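PDB 1WOQ: inorganic polyphosphate/ATP-glucomannokinase from Arthrobacter sp., which phosphorylates glucose and mannose with inorganic polyphosphate or ATP as phosphoryl donor, as a kinase of the ROK family. Local coordinates for residues A[97-100]-A[101-104]; A[185-188]-A[189-192]. All coordinates share one frame; numbering follows the deposited sequence.

Interaction 1: residues A[97-100]-A[101-104]; sequences VDKS and WLNT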
ATOM      1  N   VAL A  97      11.252   1.802   8.251  1.00 21.48           N
ATOM      2  CA  VAL A  97      10.906   0.994   9.413  1.00 22.19           C
ATOM      3  C   VAL A  97      12.202   0.472  10.031  1.00 22.61           C
ATOM      4  O   VAL A  97      13.266   0.554   9.413  1.00 21.11           O
ATOM      5  CB  VAL A  97       9.994  -0.196   9.034  1.00 21.86           C
ATOM      6  CG1 VAL A  97       8.673   0.322   8.480  1.00 21.98           C
ATOM      7  CG2 VAL A  97      10.678  -1.082   8.018  1.00 21.60           C
ATOM      8  N   ASP A  98      12.117  -0.063  11.246  1.00 23.76           N
ATOM      9  CA  ASP A  98      13.304  -0.576  11.929  1.00 23.64           C
ATOM     10  C   ASP A  98      14.067  -1.567  11.055  1.00 23.39           C
ATOM     11  O   ASP A  98      13.485  -2.501  10.500  1.00 22.50           O
ATOM     12  CB  ASP A  98      12.916  -1.255  13.241  1.00 24.94           C
ATOM     13  CG  ASP A  98      14.100  -1.440  14.165  1.00 27.09           C
ATOM     14  OD1 ASP A  98      14.513  -0.448  14.801  1.00 29.30           O
ATOM     15  OD2 ASP A  98      14.629  -2.565  14.243  1.00 26.97           O
ATOM     16  N   LYS A  99      15.378  -1.378  10.953  1.00 22.23           N
ATOM     17  CA  LYS A  99      16.199  -2.248  10.127  1.00 23.38           C
ATOM     18  C   LYS A  99      16.235  -3.712  10.566  1.00 21.49           C
ATOM     19  O   LYS A  99      16.699  -4.570   9.819  1.00 20.19           O
ATOM     20  CB  LYS A  99      17.612  -1.674  10.025  1.00 26.72           C
ATOM     21  CG  LYS A  99      17.624  -0.289   9.387  1.00 32.39           C
ATOM     22  CD  LYS A  99      16.973  -0.322   8.003  1.00 33.63           C
ATOM     23  CE  LYS A  99      16.725   1.075   7.457  1.00 35.65           C
ATOM     24  NZ  LYS A  99      15.690   1.805   8.247  1.00 37.31           N
ATOM     25  N   SER A 100      15.734  -4.001  11.764  1.00 20.90           N
ATOM     26  CA  SER A 100      15.706  -5.379  12.245  1.00 21.63           C
ATOM     27  C   SER A 100      14.731  -6.187  11.390  1.00 21.38           C
ATOM     28  O   SER A 100      14.699  -7.412  11.454  1.00 21.21           O
ATOM     29  CB  SER A 100      15.278  -5.434  13.717  1.00 23.81           C
ATOM     30  OG  SER A 100      13.963  -4.933  13.895  1.00 26.59           O
ATOM     31  N   TRP A 101      13.938  -5.487  10.584  1.00 19.69           N
ATOM     32  CA  TRP A 101      12.981  -6.143   9.708  1.00 19.08           C
ATOM     33  C   TRP A 101      13.681  -6.843   8.552  1.00 19.38           C
ATOM     34  O   TRP A 101      13.187  -7.840   8.028  1.00 18.47           O
ATOM     35  CB  TRP A 101      11.975  -5.128   9.157  1.00 18.34           C
ATOM     36  CG  TRP A 101      10.822  -4.882  10.069  1.00 17.38           C
ATOM     37  CD1 TRP A 101      10.565  -3.750  10.783  1.00 17.36           C
ATOM     38  CD2 TRP A 101       9.760  -5.795  10.362  1.00 17.76           C
ATOM     39  NE1 TRP A 101       9.402  -3.900  11.503  1.00 18.57           N
ATOM     40  CE2 TRP A 101       8.889  -5.147  11.263  1.00 18.33           C
ATOM     41  CE3 TRP A 101       9.460  -7.101   9.950  1.00 18.40           C
ATOM     42  CZ2 TRP A 101       7.733  -5.759  11.760  1.00 19.30           C
ATOM     43  CZ3 TRP A 101       8.310  -7.711  10.446  1.00 18.67           C
ATOM     44  CH2 TRP A 101       7.463  -7.039  11.341  1.00 18.26           C
ATOM     45  N   LEU A 102      14.840  -6.320   8.160  1.00 18.83           N
ATOM     46  CA  LEU A 102      15.589  -6.904   7.057  1.00 19.94           C
ATOM     47  C   LEU A 102      15.855  -8.392   7.262  1.00 22.32           C
ATOM     48  O   LEU A 102      16.314  -8.814   8.327  1.00 21.70           O
ATOM     49  CB  LEU A 102      16.912  -6.160   6.859  1.00 21.02           C
ATOM     50  CG  LEU A 102      16.789  -4.707   6.390  1.00 20.52           C
ATOM     51  CD1 LEU A 102      18.176  -4.091   6.257  1.00 22.72           C
ATOM     52  CD2 LEU A 102      16.060  -4.660   5.052  1.00 22.78           C
ATOM     53  N   ASN A 103      15.551  -9.173   6.231  1.00 21.16           N
ATOM     54  CA  ASN A 103      15.742 -10.621   6.236  1.00 24.31           C
ATOM     55  C   ASN A 103      14.829 -11.362   7.214  1.00 22.83           C
ATOM     56  O   ASN A 103      15.059 -12.528   7.531  1.00 24.24           O
ATOM     57  CB  ASN A 103      17.203 -10.962   6.535  1.00 27.79           C
ATOM     58  CG  ASN A 103      17.738 -12.051   5.629  1.00 33.55           C
ATOM     59  OD1 ASN A 103      18.892 -12.468   5.754  1.00 38.77           O
ATOM     60  ND2 ASN A 103      16.903 -12.518   4.705  1.00 33.75           N
ATOM     61  N   THR A 104      13.792 -10.685   7.686  1.00 21.66           N
ATOM     62  CA  THR A 104      12.845 -11.302   8.604  1.00 20.85           C
ATOM     63  C   THR A 104      11.757 -12.040   7.829  1.00 20.13           C
ATOM     64  O   THR A 104      11.172 -11.491   6.893  1.00 17.10           O
ATOM     65  CB  THR A 104      12.166 -10.245   9.507  1.00 21.81           C
ATOM     66  OG1 THR A 104      13.123  -9.724  10.435  1.00 24.44           O
ATOM     67  CG2 THR A 104      10.994 -10.858  10.276  1.00 22.30           C
TER
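W101 N donates to D98 O at 3.0 Å, a bond that winds the chain into a short 3-10 turn; L102 N follows, reaching K99 O at 3.0 Å. An Asx turn opens this 3-10 segment: OD2 of D98 accepts a hydrogen bond from the backbone N of S100 at 3.1 Å, met from above the carboxylate plane. The hydroxyl of S100 sits between the backbone N and carbonyl carbon of its own residue (chi1 62°), which turns OG back toward the carboxylate; S100 OG lies 2.5 Å from D98 OD2, too short to be trusted as an ordinary bond. K99 folds its chain back to place NZ 3.0 Å from V97 O, and the ammonium also bonds A94 O. A type II beta turn from W101 to T104 comes next, with T104 N bonded to W101 O.

The indole of W101 is the buried element among otherwise largely exposed residues. Its NE1 bonds A49 O, its rings meet F82, and V54 of helix 51-66 and L109 of helix 106-114 pack against it, joining this surface loop to both helices. V97, which also touches P83 of the glucose pocket, crosses the indole at about a right angle, CG2 lying 3.8 Å from CD1 of W101. At the indole edge, near the ring plane, D98 O comes within 3.2 Å of W101 CD1.

Interaction 2: residues A[185-188]-A[189-192]; sequences AVAR and ERDG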
ATOM      1  N   ALA A 185       4.961  12.707   1.132  1.00 17.47           N
ATOM      2  CA  ALA A 185       4.074  13.642   1.816  1.00 18.74           C
ATOM      3  C   ALA A 185       4.826  14.256   2.990  1.00 18.88           C
ATOM      4  O   ALA A 185       4.650  15.430   3.320  1.00 19.27           O
ATOM      5  CB  ALA A 185       2.829  12.917   2.307  1.00 16.70           C
ATOM      6  N   VAL A 186       5.676  13.448   3.613  1.00 18.74           N
ATOM      7  CA  VAL A 186       6.471  13.896   4.747  1.00 19.80           C
ATOM      8  C   VAL A 186       7.490  14.950   4.320  1.00 20.23           C
ATOM      9  O   VAL A 186       7.640  15.985   4.969  1.00 19.97           O
ATOM     10  CB  VAL A 186       7.203  12.700   5.396  1.00 20.57           C
ATOM     11  CG1 VAL A 186       8.300  13.190   6.328  1.00 21.93           C
ATOM     12  CG2 VAL A 186       6.198  11.840   6.159  1.00 20.92           C
ATOM     13  N   ALA A 187       8.184  14.690   3.217  1.00 19.36           N
ATOM     14  CA  ALA A 187       9.188  15.622   2.717  1.00 20.55           C
ATOM     15  C   ALA A 187       8.579  16.986   2.403  1.00 20.40           C
ATOM     16  O   ALA A 187       9.208  18.020   2.628  1.00 22.54           O
ATOM     17  CB  ALA A 187       9.862  15.044   1.467  1.00 21.25           C
ATOM     18  N   ARG A 188       7.353  16.989   1.888  1.00 19.87           N
ATOM     19  CA  ARG A 188       6.681  18.240   1.543  1.00 20.91           C
ATOM     20  C   ARG A 188       6.556  19.154   2.758  1.00 21.92           C
ATOM     21  O   ARG A 188       6.825  20.354   2.677  1.00 23.15           O
ATOM     22  CB  ARG A 188       5.284  17.969   0.987  1.00 20.46           C
ATOM     23  CG  ARG A 188       4.574  19.225   0.474  1.00 21.57           C
ATOM     24  CD  ARG A 188       3.116  18.947   0.139  1.00 22.27           C
ATOM     25  NE  ARG A 188       2.254  19.005   1.318  1.00 22.02           N
ATOM     26  CZ  ARG A 188       1.737  20.124   1.818  1.00 23.63           C
ATOM     27  NH1 ARG A 188       0.968  20.073   2.897  1.00 22.44           N
ATOM     28  NH2 ARG A 188       1.973  21.295   1.234  1.00 23.29           N
ATOM     29  N   GLU A 189       6.137  18.580   3.881  1.00 21.88           N
ATOM     30  CA  GLU A 189       5.970  19.346   5.112  1.00 24.10           C
ATOM     31  C   GLU A 189       7.314  19.749   5.701  1.00 24.63           C
ATOM     32  O   GLU A 189       7.494  20.888   6.132  1.00 26.16           O
ATOM     33  CB  GLU A 189       5.175  18.527   6.137  1.00 22.72           C
ATOM     34  CG  GLU A 189       4.932  19.226   7.478  1.00 25.13           C
ATOM     35  CD  GLU A 189       6.201  19.424   8.286  1.00 25.81           C
ATOM     36  OE1 GLU A 189       6.992  18.466   8.386  1.00 25.15           O
ATOM     37  OE2 GLU A 189       6.405  20.533   8.827  1.00 27.16           O
ATOM     38  N   ARG A 190       8.253  18.808   5.724  1.00 25.95           N
ATOM     39  CA  ARG A 190       9.585  19.060   6.265  1.00 27.30           C
ATOM     40  C   ARG A 190      10.303  20.214   5.574  1.00 28.03           C
ATOM     41  O   ARG A 190      10.994  20.998   6.226  1.00 27.79           O
ATOM     42  CB  ARG A 190      10.441  17.793   6.166  1.00 29.29           C
ATOM     43  CG  ARG A 190      11.919  18.007   6.463  1.00 33.63           C
ATOM     44  CD  ARG A 190      12.761  17.581   5.275  1.00 36.92           C
ATOM     45  NE  ARG A 190      12.621  16.152   5.013  1.00 39.55           N
ATOM     46  CZ  ARG A 190      12.865  15.575   3.841  1.00 39.27           C
ATOM     47  NH1 ARG A 190      13.262  16.305   2.805  1.00 38.14           N
ATOM     48  NH2 ARG A 190      12.712  14.265   3.707  1.00 39.88           N
ATOM     49  N   ASP A 191      10.145  20.317   4.257  1.00 27.19           N
ATOM     50  CA  ASP A 191      10.802  21.383   3.510  1.00 27.28           C
ATOM     51  C   ASP A 191       9.954  22.640   3.349  1.00 27.92           C
ATOM     52  O   ASP A 191      10.322  23.554   2.610  1.00 27.37           O
ATOM     53  CB  ASP A 191      11.250  20.870   2.137  1.00 28.15           C
ATOM     54  CG  ASP A 191      12.312  19.793   2.242  1.00 28.74           C
ATOM     55  OD1 ASP A 191      13.035  19.779   3.260  1.00 30.03           O
ATOM     56  OD2 ASP A 191      12.437  18.968   1.312  1.00 29.31           O
ATOM     57  N   GLY A 192       8.822  22.682   4.047  1.00 26.66           N
ATOM     58  CA  GLY A 192       7.945  23.840   3.986  1.00 26.90           C
ATOM     59  C   GLY A 192       7.432  24.193   2.603  1.00 28.08           C
ATOM     60  O   GLY A 192       7.298  25.371   2.262  1.00 26.07           O
TER
HETATM   61  O   HOH W   1       6.640  16.133   7.825  1.00 32.36           O
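The guanidinium of R190 lies flat against A187, one turn back on the same helix: A187 CA stands over the centre of the group, 3.8 Å above its plane, and A187 CB touches NH2 of R190 at 3.7 Å from the same face. The arginine starts with CG anti to its own N (chi1 169°) but then bends at chi2 and chi3, which folds the head back over the alanine. Two polar partners help fix its rotation: NH1 of R190 makes a salt bridge to D191 OD2 at 3.2 Å, whose hydrogen bond is weak and bent (124°), and NH2 bonds T181 O.

Beneath these side chains run the closing backbone bonds of the helix. R190 N bonds V186 O at 3.0 Å, while D191 N donates to A187 O at 3.0 Å. V186 O accepts a second hydrogen bond, from a water 3.0 Å away; the approach of that water to OE1 of E189 is too close to be more than a doubtful bond. The helix ends in a Schellman motif, with G192 at positive phi as the C-prime residue: G192 N turns back to E189 O at 3.1 Å, and L193 N to R188 O.

Further out, A187 N bonds S184 OG near the start of the helix, and R188 makes a cation-pi contact with W195. Helix 185-190 is thereby set between helix 179-183, which supplies T181, and helix 195-213, which begins at W195, while a backbone hydrogen bond between A185 and G150 joins its first turn to the end of strand 143-149.

Overall arrangement
From the N terminus, the chain first lays down four strands of the N-terminal sheet, ending with 78-82, and adds 118-122 only after interaction 1, which lies in the loop between strand 90-91 and helix 106-114. Interaction 2 comes later, on helix 185-190 and its C-terminal turn, after helix 179-183 and before helix 195-213. Each closes only a local turn, and the two stand in series, neither nesting nor crossing. The centres of interactions 1 and 2 lie about 25 Å apart. Interaction 1 ties its loop to helices 51-66 and 106-114; interaction 2 links helix 185-190 to helix 179-183, which carries the pocket residue E180, and to helix 195-213. The bound glucose is about 8 Å from the side chain of V97 and about 10 Å from that of V186.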